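Bacterial bifunctional deaminase-reductase C-terminal domain-containing protein (Corynebacterium diphtheriae, PDB 2P4G) probably acts as an NADPH-dependent reductase of the riboflavin pathway, reducing 5-amino-6-(5-phosphoribosylamino)uracil or a related pyrimidine. Local coordinates at residues V140-P145 against E150-R155. Residues are numbered along the deposited sequence; the frame is centred on the assembly and turned at random.
Sequences VITQQP and EQWDQR
The indole of Trp152 carries Pro145 on one face and Thr142 at its edge, and through these two residues helix 150-162 is tied to the end of strand 139-143 and the loop that follows it, the first strand-to-helix step of a beta-alpha-beta unit that runs on to strand 166-169. Asp153 OD1 of the same helix also lies in the ring plane, at the edge of the six-membered ring. Over the face sits Pro145 CD, 3.5 Å from the centroid of the six-membered ring of Trp152 and only 11° off its normal, a CH-pi contact. CG of the same proline leans over Trp152 CD2, 3.9 Å away. At the edge, Trp152 NE1 donates to Thr142 OG1 over 3.1 Å; the bond is nearly straight, and the hydroxyl lies almost in the ring plane. With CG anti to the backbone N (chi1 -175°), Trp152 reaches out from the helix to the strand end. Thr142 OG1 is also hydrogen-bonded to Ser116 O, so this buried hydroxyl joins the helix to the loop after strand 111-115. Thr142 CG2 packs 3.8 Å from Trp152 CZ2. Leu119 and Val168 add apolar contacts to the indole. The Gln144 chain bends at chi2 and brings its amide to the far end of the six-membered ring, the two planes 60° apart, with NE2 3.8 Å from Trp152 CZ3. Gln143 O comes in obliquely, 3.3 Å from Trp152 CZ2.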
# COMPACT_ATOMS: atom_id res chain seq x y z
N VAL A 140 -6.16 -17.59 25.13
CA VAL A 140 -7.23 -16.72 24.69
C VAL A 140 -7.27 -15.48 25.57
O VAL A 140 -7.23 -15.58 26.79
CB VAL A 140 -8.59 -17.43 24.69
CG1 VAL A 140 -9.74 -16.44 24.28
CG2 VAL A 140 -8.52 -18.61 23.74
N ILE A 141 -7.29 -14.31 24.92
CA ILE A 141 -7.37 -13.03 25.62
C ILE A 141 -8.68 -12.35 25.20
O ILE A 141 -8.89 -12.04 24.04
CB ILE A 141 -6.17 -12.09 25.29
CG1 ILE A 141 -4.81 -12.78 25.47
CG2 ILE A 141 -6.28 -10.78 26.10
CD1 ILE A 141 -4.44 -13.09 26.87
N THR A 142 -9.55 -12.12 26.18
CA THR A 142 -10.83 -11.49 25.95
C THR A 142 -11.04 -10.35 26.96
O THR A 142 -10.11 -9.94 27.66
CB THR A 142 -11.95 -12.56 26.04
OG1 THR A 142 -13.20 -11.95 25.73
CG2 THR A 142 -12.00 -13.19 27.41
N GLN A 143 -12.26 -9.83 27.02
CA GLN A 143 -12.57 -8.71 27.88
C GLN A 143 -13.93 -8.94 28.51
O GLN A 143 -14.79 -9.51 27.88
CB GLN A 143 -12.57 -7.45 27.02
CG GLN A 143 -12.59 -6.15 27.78
CD GLN A 143 -12.00 -4.99 26.99
OE1 GLN A 143 -11.99 -4.97 25.75
NE2 GLN A 143 -11.50 -4.00 27.72
N GLN A 144 -14.13 -8.54 29.75
CA GLN A 144 -15.46 -8.62 30.34
C GLN A 144 -16.34 -7.68 29.55
O GLN A 144 -16.06 -6.49 29.51
CB GLN A 144 -15.45 -8.20 31.80
CG GLN A 144 -16.77 -8.43 32.53
CD GLN A 144 -16.94 -9.88 32.98
OE1 GLN A 144 -16.02 -10.49 33.53
NE2 GLN A 144 -18.14 -10.42 32.77
N PRO A 145 -17.40 -8.22 28.90
CA PRO A 145 -18.26 -7.36 28.09
C PRO A 145 -19.00 -6.33 28.94
O PRO A 145 -19.49 -6.67 30.02
CB PRO A 145 -19.24 -8.36 27.44
CG PRO A 145 -19.28 -9.50 28.38
CD PRO A 145 -17.87 -9.61 28.89
N GLU A 150 -24.94 -13.44 27.75
CA GLU A 150 -25.00 -14.83 28.20
C GLU A 150 -24.32 -15.78 27.21
O GLU A 150 -23.91 -16.87 27.61
CB GLU A 150 -26.45 -15.26 28.49
N GLN A 151 -24.24 -15.39 25.94
CA GLN A 151 -23.42 -16.08 24.94
C GLN A 151 -21.97 -16.17 25.38
O GLN A 151 -21.36 -17.23 25.33
CB GLN A 151 -23.40 -15.32 23.61
CG GLN A 151 -24.44 -15.76 22.60
CD GLN A 151 -24.95 -14.59 21.77
OE1 GLN A 151 -24.16 -13.86 21.15
NE2 GLN A 151 -26.27 -14.40 21.76
N TRP A 152 -21.43 -15.01 25.74
CA TRP A 152 -20.04 -14.87 26.14
C TRP A 152 -19.79 -15.73 27.37
O TRP A 152 -18.85 -16.53 27.36
CB TRP A 152 -19.73 -13.39 26.40
CG TRP A 152 -18.30 -13.06 26.71
CD1 TRP A 152 -17.32 -12.67 25.82
CD2 TRP A 152 -17.69 -13.07 28.00
NE1 TRP A 152 -16.14 -12.44 26.50
CE2 TRP A 152 -16.35 -12.68 27.84
CE3 TRP A 152 -18.16 -13.37 29.28
CZ2 TRP A 152 -15.47 -12.58 28.91
CZ3 TRP A 152 -17.28 -13.28 30.35
CH2 TRP A 152 -15.95 -12.88 30.15
N ASP A 153 -20.65 -15.61 28.38
CA ASP A 153 -20.59 -16.50 29.55
C ASP A 153 -20.49 -17.98 29.13
O ASP A 153 -19.61 -18.70 29.62
CB ASP A 153 -21.83 -16.37 30.44
CG ASP A 153 -21.98 -15.00 31.07
OD1 ASP A 153 -21.26 -14.05 30.70
OD2 ASP A 153 -22.87 -14.87 31.95
N GLN A 154 -21.38 -18.40 28.23
CA GLN A 154 -21.50 -19.81 27.82
C GLN A 154 -20.27 -20.24 27.03
O GLN A 154 -19.81 -21.37 27.14
CB GLN A 154 -22.75 -20.05 26.97
CG GLN A 154 -24.08 -20.15 27.78
CD GLN A 154 -25.31 -19.85 26.92
N ARG A 155 -19.75 -19.32 26.24
CA ARG A 155 -18.57 -19.58 25.45
C ARG A 155 -17.32 -19.69 26.32
O ARG A 155 -16.48 -20.57 26.14
CB ARG A 155 -18.42 -18.46 24.43
CG ARG A 155 -19.43 -18.53 23.30
CD ARG A 155 -19.29 -17.34 22.39
NE ARG A 155 -20.37 -17.25 21.41
CZ ARG A 155 -20.65 -16.16 20.71
NH1 ARG A 155 -19.93 -15.06 20.86
NH2 ARG A 155 -21.65 -16.16 19.85